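Local coordinates for protein rRNA adenine N-6-methyltransferase (Saccharopolyspora erythraea, PDB 6NVM) that dimethylates N6 of adenine 2085 in 23S rRNA, using S-adenosyl-L-methionine, and so lowers ribosomal affinity for macrolide, lincosamide and streptogramin B antibiotics, at residues T65-R69 and E160-M164; F196-V200 and D212-R217. All coordinates share one frame; numbering follows the deposited sequence. Where two conformers were deposited one is given.

Interaction 1 (T65-R69 and E160-M164); sequences TAELR and ETATM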
loop_
_atom_site.group_PDB
_atom_site.type_symbol
_atom_site.label_atom_id
_atom_site.label_comp_id
_atom_site.label_asym_id
_atom_site.label_seq_id
_atom_site.Cartn_x
_atom_site.Cartn_y
_atom_site.Cartn_z
ATOM N N THR A 65 -4.695 -1.326 13.419
ATOM C CA THR A 65 -4.335 -1.919 12.134
ATOM C C THR A 65 -2.838 -1.841 11.870
ATOM O O THR A 65 -2.290 -2.678 11.140
ATOM C CB THR A 65 -5.097 -1.208 11.007
ATOM O OG1 THR A 65 -6.496 -1.465 11.141
ATOM C CG2 THR A 65 -4.631 -1.669 9.631
ATOM N N ALA A 66 -2.161 -0.838 12.425
ATOM C CA ALA A 66 -0.769 -0.607 12.077
ATOM C C ALA A 66 0.175 -1.662 12.642
ATOM O O ALA A 66 1.355 -1.658 12.283
ATOM C CB ALA A 66 -0.352 0.783 12.550
ATOM N N GLU A 67 -0.309 -2.543 13.514
ATOM C CA GLU A 67 0.493 -3.629 14.073
ATOM C C GLU A 67 1.765 -3.086 14.720
ATOM O O GLU A 67 2.889 -3.456 14.375
ATOM C CB GLU A 67 0.806 -4.667 12.992
ATOM C CG GLU A 67 -0.467 -5.311 12.450
ATOM C CD GLU A 67 -0.217 -6.406 11.434
ATOM O OE1 GLU A 67 0.733 -6.282 10.629
ATOM O OE2 GLU A 67 -0.994 -7.392 11.445
ATOM N N LEU A 68 1.557 -2.201 15.689
ATOM C CA LEU A 68 2.640 -1.505 16.361
ATOM C C LEU A 68 3.103 -2.281 17.589
ATOM O O LEU A 68 2.402 -3.150 18.110
ATOM C CB LEU A 68 2.194 -0.101 16.763
ATOM C CG LEU A 68 1.640 0.753 15.620
ATOM C CD1 LEU A 68 1.138 2.080 16.175
ATOM C CD2 LEU A 68 2.703 0.968 14.551
ATOM N N ARG A 69 4.310 -1.962 18.041
ATOM C CA ARG A 69 4.880 -2.590 19.222
ATOM C C ARG A 69 5.877 -1.627 19.841
ATOM O O ARG A 69 6.329 -0.685 19.179
ATOM C CB ARG A 69 5.560 -3.927 18.885
ATOM C CG ARG A 69 6.662 -3.821 17.856
ATOM C CD ARG A 69 7.343 -5.161 17.639
ATOM N NE ARG A 69 8.475 -5.058 16.718
ATOM C CZ ARG A 69 8.384 -5.138 15.394
ATOM N NH1 ARG A 69 7.209 -5.327 14.809
ATOM N NH2 ARG A 69 9.477 -5.036 14.649
ATOM N N GLU A 160 7.940 -2.170 7.593
ATOM C CA GLU A 160 7.171 -3.364 7.928
ATOM C C GLU A 160 5.748 -3.262 7.407
ATOM O O GLU A 160 5.316 -4.098 6.608
ATOM C CB GLU A 160 7.148 -3.599 9.445
ATOM C CG GLU A 160 8.452 -4.079 10.011
ATOM C CD GLU A 160 8.297 -4.704 11.389
ATOM O OE1 GLU A 160 7.183 -4.652 11.955
ATOM O OE2 GLU A 160 9.290 -5.255 11.900
ATOM N N THR A 161 5.005 -2.249 7.856
ATOM C CA THR A 161 3.633 -2.039 7.430
ATOM C C THR A 161 3.416 -0.574 7.093
ATOM O O THR A 161 4.095 0.316 7.619
ATOM C CB THR A 161 2.623 -2.443 8.510
ATOM O OG1 THR A 161 2.735 -1.543 9.618
ATOM C CG2 THR A 161 2.877 -3.861 8.962
ATOM N N ALA A 162 2.456 -0.340 6.202
ATOM C CA ALA A 162 2.000 0.999 5.867
ATOM C C ALA A 162 0.483 0.977 5.943
ATOM O O ALA A 162 -0.163 0.201 5.233
ATOM C CB ALA A 162 2.470 1.434 4.478
ATOM N N THR A 163 -0.075 1.803 6.820
ATOM C CA THR A 163 -1.511 1.883 7.035
ATOM C C THR A 163 -1.959 3.259 6.571
ATOM O O THR A 163 -1.448 4.274 7.058
ATOM C CB THR A 163 -1.851 1.653 8.508
ATOM O OG1 THR A 163 -1.366 0.364 8.904
ATOM C CG2 THR A 163 -3.354 1.707 8.742
ATOM N N MET A 164 -2.912 3.295 5.645
ATOM C CA MET A 164 -3.263 4.531 4.967
ATOM C C MET A 164 -4.771 4.677 4.874
ATOM O O MET A 164 -5.483 3.705 4.603
ATOM C CB MET A 164 -2.663 4.575 3.556
ATOM C CG MET A 164 -1.163 4.739 3.541
ATOM S SD MET A 164 -0.461 4.411 1.914
ATOM C CE MET A 164 -0.589 2.627 1.841
#

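Interaction 2 (F196-V200 and D212-R217); sequences FVEKV and DSAIMR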
loop_
_atom_site.group_PDB
_atom_site.type_symbol
_atom_site.label_atom_id
_atom_site.label_comp_id
_atom_site.label_asym_id
_atom_site.label_seq_id
_atom_site.Cartn_x
_atom_site.Cartn_y
_atom_site.Cartn_z
ATOM N N PHE A 196 -7.291 -4.734 2.084
ATOM C CA PHE A 196 -8.377 -3.782 2.287
ATOM C C PHE A 196 -8.925 -3.988 3.693
ATOM O O PHE A 196 -9.355 -5.096 4.039
ATOM C CB PHE A 196 -9.474 -3.987 1.243
ATOM C CG PHE A 196 -10.607 -3.004 1.347
ATOM C CD1 PHE A 196 -10.575 -1.817 0.640
ATOM C CD2 PHE A 196 -11.705 -3.270 2.149
ATOM C CE1 PHE A 196 -11.610 -0.914 0.728
ATOM C CE2 PHE A 196 -12.744 -2.367 2.242
ATOM C CZ PHE A 196 -12.697 -1.189 1.531
ATOM N N VAL A 197 -8.902 -2.937 4.512
ATOM C CA VAL A 197 -9.328 -3.081 5.901
ATOM C C VAL A 197 -10.809 -2.739 6.028
ATOM O O VAL A 197 -11.614 -3.583 6.437
ATOM C CB VAL A 197 -8.462 -2.223 6.840
ATOM C CG1 VAL A 197 -8.995 -2.276 8.264
ATOM C CG2 VAL A 197 -7.018 -2.709 6.803
ATOM N N GLU A 198 -11.192 -1.510 5.689
ATOM C CA GLU A 198 -12.605 -1.155 5.788
ATOM C C GLU A 198 -12.870 0.156 5.060
ATOM O O GLU A 198 -11.982 0.998 4.902
ATOM C CB GLU A 198 -13.054 -1.037 7.251
ATOM C CG GLU A 198 -12.477 0.175 7.979
ATOM C CD GLU A 198 -12.952 0.279 9.423
ATOM O OE1 GLU A 198 -13.242 -0.772 10.032
ATOM O OE2 GLU A 198 -13.043 1.415 9.941
ATOM N N LYS A 199 -14.121 0.320 4.642
ATOM C CA LYS A 199 -14.598 1.600 4.141
ATOM C C LYS A 199 -14.757 2.591 5.289
ATOM O O LYS A 199 -15.065 2.217 6.422
ATOM C CB LYS A 199 -15.938 1.414 3.423
ATOM C CG LYS A 199 -16.589 2.700 2.925
ATOM C CD LYS A 199 -17.978 2.425 2.359
ATOM C CE LYS A 199 -18.663 3.706 1.907
ATOM N NZ LYS A 199 -20.073 3.473 1.493
ATOM N N VAL A 200 -14.554 3.871 4.986
ATOM C CA VAL A 200 -14.709 4.948 5.963
ATOM C C VAL A 200 -15.660 5.974 5.360
ATOM O O VAL A 200 -15.317 6.643 4.378
ATOM C CB VAL A 200 -13.369 5.598 6.335
ATOM C CG1 VAL A 200 -13.572 6.687 7.391
ATOM C CG2 VAL A 200 -12.393 4.552 6.840
ATOM N N ASP A 212 -16.352 8.672 -0.332
ATOM C CA ASP A 212 -15.976 7.935 0.859
ATOM C C ASP A 212 -14.502 7.551 0.808
ATOM O O ASP A 212 -13.850 7.605 -0.238
ATOM C CB ASP A 212 -16.839 6.685 1.000
ATOM C CG ASP A 212 -18.308 7.014 1.146
ATOM O OD1 ASP A 212 -18.637 7.931 1.929
ATOM O OD2 ASP A 212 -19.128 6.364 0.466
ATOM N N SER A 213 -13.981 7.161 1.962
ATOM C CA SER A 213 -12.583 6.784 2.098
ATOM C C SER A 213 -12.495 5.318 2.516
ATOM O O SER A 213 -13.500 4.607 2.599
ATOM C CB SER A 213 -11.880 7.701 3.103
ATOM O OG SER A 213 -11.859 9.044 2.652
ATOM N N ALA A 214 -11.274 4.876 2.800
ATOM C CA ALA A 214 -11.046 3.501 3.213
ATOM C C ALA A 214 -9.712 3.437 3.936
ATOM O O ALA A 214 -8.840 4.288 3.740
ATOM C CB ALA A 214 -11.063 2.546 2.014
ATOM N N ILE A 215 -9.572 2.428 4.786
ATOM C CA ILE A 215 -8.285 2.064 5.362
ATOM C C ILE A 215 -7.738 0.899 4.559
ATOM O O ILE A 215 -8.425 -0.115 4.377
ATOM C CB ILE A 215 -8.408 1.690 6.848
ATOM C CG1 ILE A 215 -9.025 2.840 7.643
ATOM C CG2 ILE A 215 -7.035 1.333 7.410
ATOM C CD1 ILE A 215 -9.465 2.445 9.032
ATOM N N MET A 216 -6.511 1.042 4.075
ATOM C CA MET A 216 -5.801 -0.037 3.410
ATOM C C MET A 216 -4.425 -0.172 4.046
ATOM O O MET A 216 -3.894 0.778 4.629
ATOM C CB MET A 216 -5.673 0.210 1.896
ATOM C CG MET A 216 -4.868 1.442 1.516
ATOM S SD MET A 216 -4.643 1.612 -0.273
ATOM C CE MET A 216 -3.651 0.170 -0.635
ATOM N N ARG A 217 -3.849 -1.364 3.925
ATOM C CA ARG A 217 -2.572 -1.667 4.551
ATOM C C ARG A 217 -1.681 -2.434 3.587
ATOM O O ARG A 217 -2.141 -3.342 2.894
ATOM C CB ARG A 217 -2.779 -2.479 5.839
ATOM C CG ARG A 217 -1.495 -2.892 6.550
ATOM C CD ARG A 217 -1.809 -3.540 7.901
ATOM N NE ARG A 217 -2.739 -4.658 7.752
ATOM C CZ ARG A 217 -3.370 -5.252 8.758
ATOM N NH1 ARG A 217 -3.181 -4.844 10.005
ATOM N NH2 ARG A 217 -4.198 -6.258 8.516
#

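Interaction 1 (T65-R69 and E160-M164)
The 65-69 segment passes over strand residues 160-164, the end-to-end directions 139° apart, and comes nearest where the CA atoms of Ala-66 and Thr-163 lie 5.7 Å from each other. Arg-69 and Glu-160 meet end-on through a two-nitrogen salt bridge: NH1 reaches OE1 at 2.9 Å, while NH2 reaches OE2 at 2.8 Å along an almost straight N-H path (178°). The acceptor OE2 lies in the guanidinium plane, although the two flat groups are turned 37° against each other; Asp-71 holds NE as a second acidic partner. Glu-67, with positive phi, is the first residue past helix 56-65 to leave helical geometry; the chain then runs on to strand 73-77 of the class I methyltransferase fold, the turn laid against strand 159-167, an inner strand of the sheet. Thr-161 points OG1 at the carbonyl of Ala-66, 3.0 Å from its O, while its CG2 lies 3.6 Å from OE1 of Glu-67, whose stronger partner is Arg-219. Two residues further along the strand, Thr-163 turns its methyl anti to its own backbone N, and CG2 meets CG2 of Thr-65 at 3.7 Å; OG1 of Thr-163 sits 3.4 Å from CA of Ala-66.

Interaction 2 (F196-V200 and D212-R217)
Lys-199 places CG anti to its backbone N (chi1 176°) and stays extended to the end, a shape that carries NZ to 3.2 Å from OD2 of Asp-212 in a salt bridge; CE lies alongside the same oxygen, and the two side chains approach obliquely. The other carboxylate oxygen of Asp-212 takes the backbone N-H of Arg-202, so each carboxylate oxygen has a partner. Phe-196, also anti at chi1, brings its ring towards the neighbouring strand, CE1 lying 3.7 Å from CB of Ala-214.

On the face bearing Glu-198, Val-200 and Ile-215, Ile-215 is wedged among three neighbours: CG2 meets CB of Val-197, which points toward the other strand, CG1 meets CG2 of Val-200 at 3.9 Å, and CD1 runs beside the Glu-198 side chain, which points the same way as that of Ile-215. Ile-62 of helix 56-65 also packs on Ile-215.

The strands run antiparallel, their axes 164° apart. Ser-213 and Val-200 exchange two backbone bonds, and N of Ile-215 donates to O of Glu-198 at 2.8 Å. Beyond this pair the register slips by one residue: O of Ile-215 accepts N of Val-197 at 2.9 Å and, weakly, N of Glu-198 at 3.4 Å. Two consecutive residues opposite one, sharing its carbonyl, define a classic beta bulge, here in the antiparallel strand pair that closes one end of the seven-stranded sheet, with the 3-2-1-4-5-7-6 strand order of class I methyltransferases.

In the fold
Interaction 1 closes before interaction 2 opens along the chain, and their centres are about 14 Å apart. They share the mixed sheet: strand 159-167, used by interaction 1, is the antiparallel neighbour of strand 213-220, used by interaction 2, and N of Met-164 lies 2.9 Å from O of Met-216, a probable hydrogen bond. A second tie runs from Arg-217, whose NH1 lies 2.6 Å from O of Thr-65. Interaction 1 lays the end of helix 56-65 and the loop after it on strand 159-167; interaction 2 pairs the next two strands, on which the same helix packs. In interaction 2, Val-200 lies about 4 Å, side chain to side chain, from Leu-53, a predicted S-adenosyl-L-methionine-binding residue.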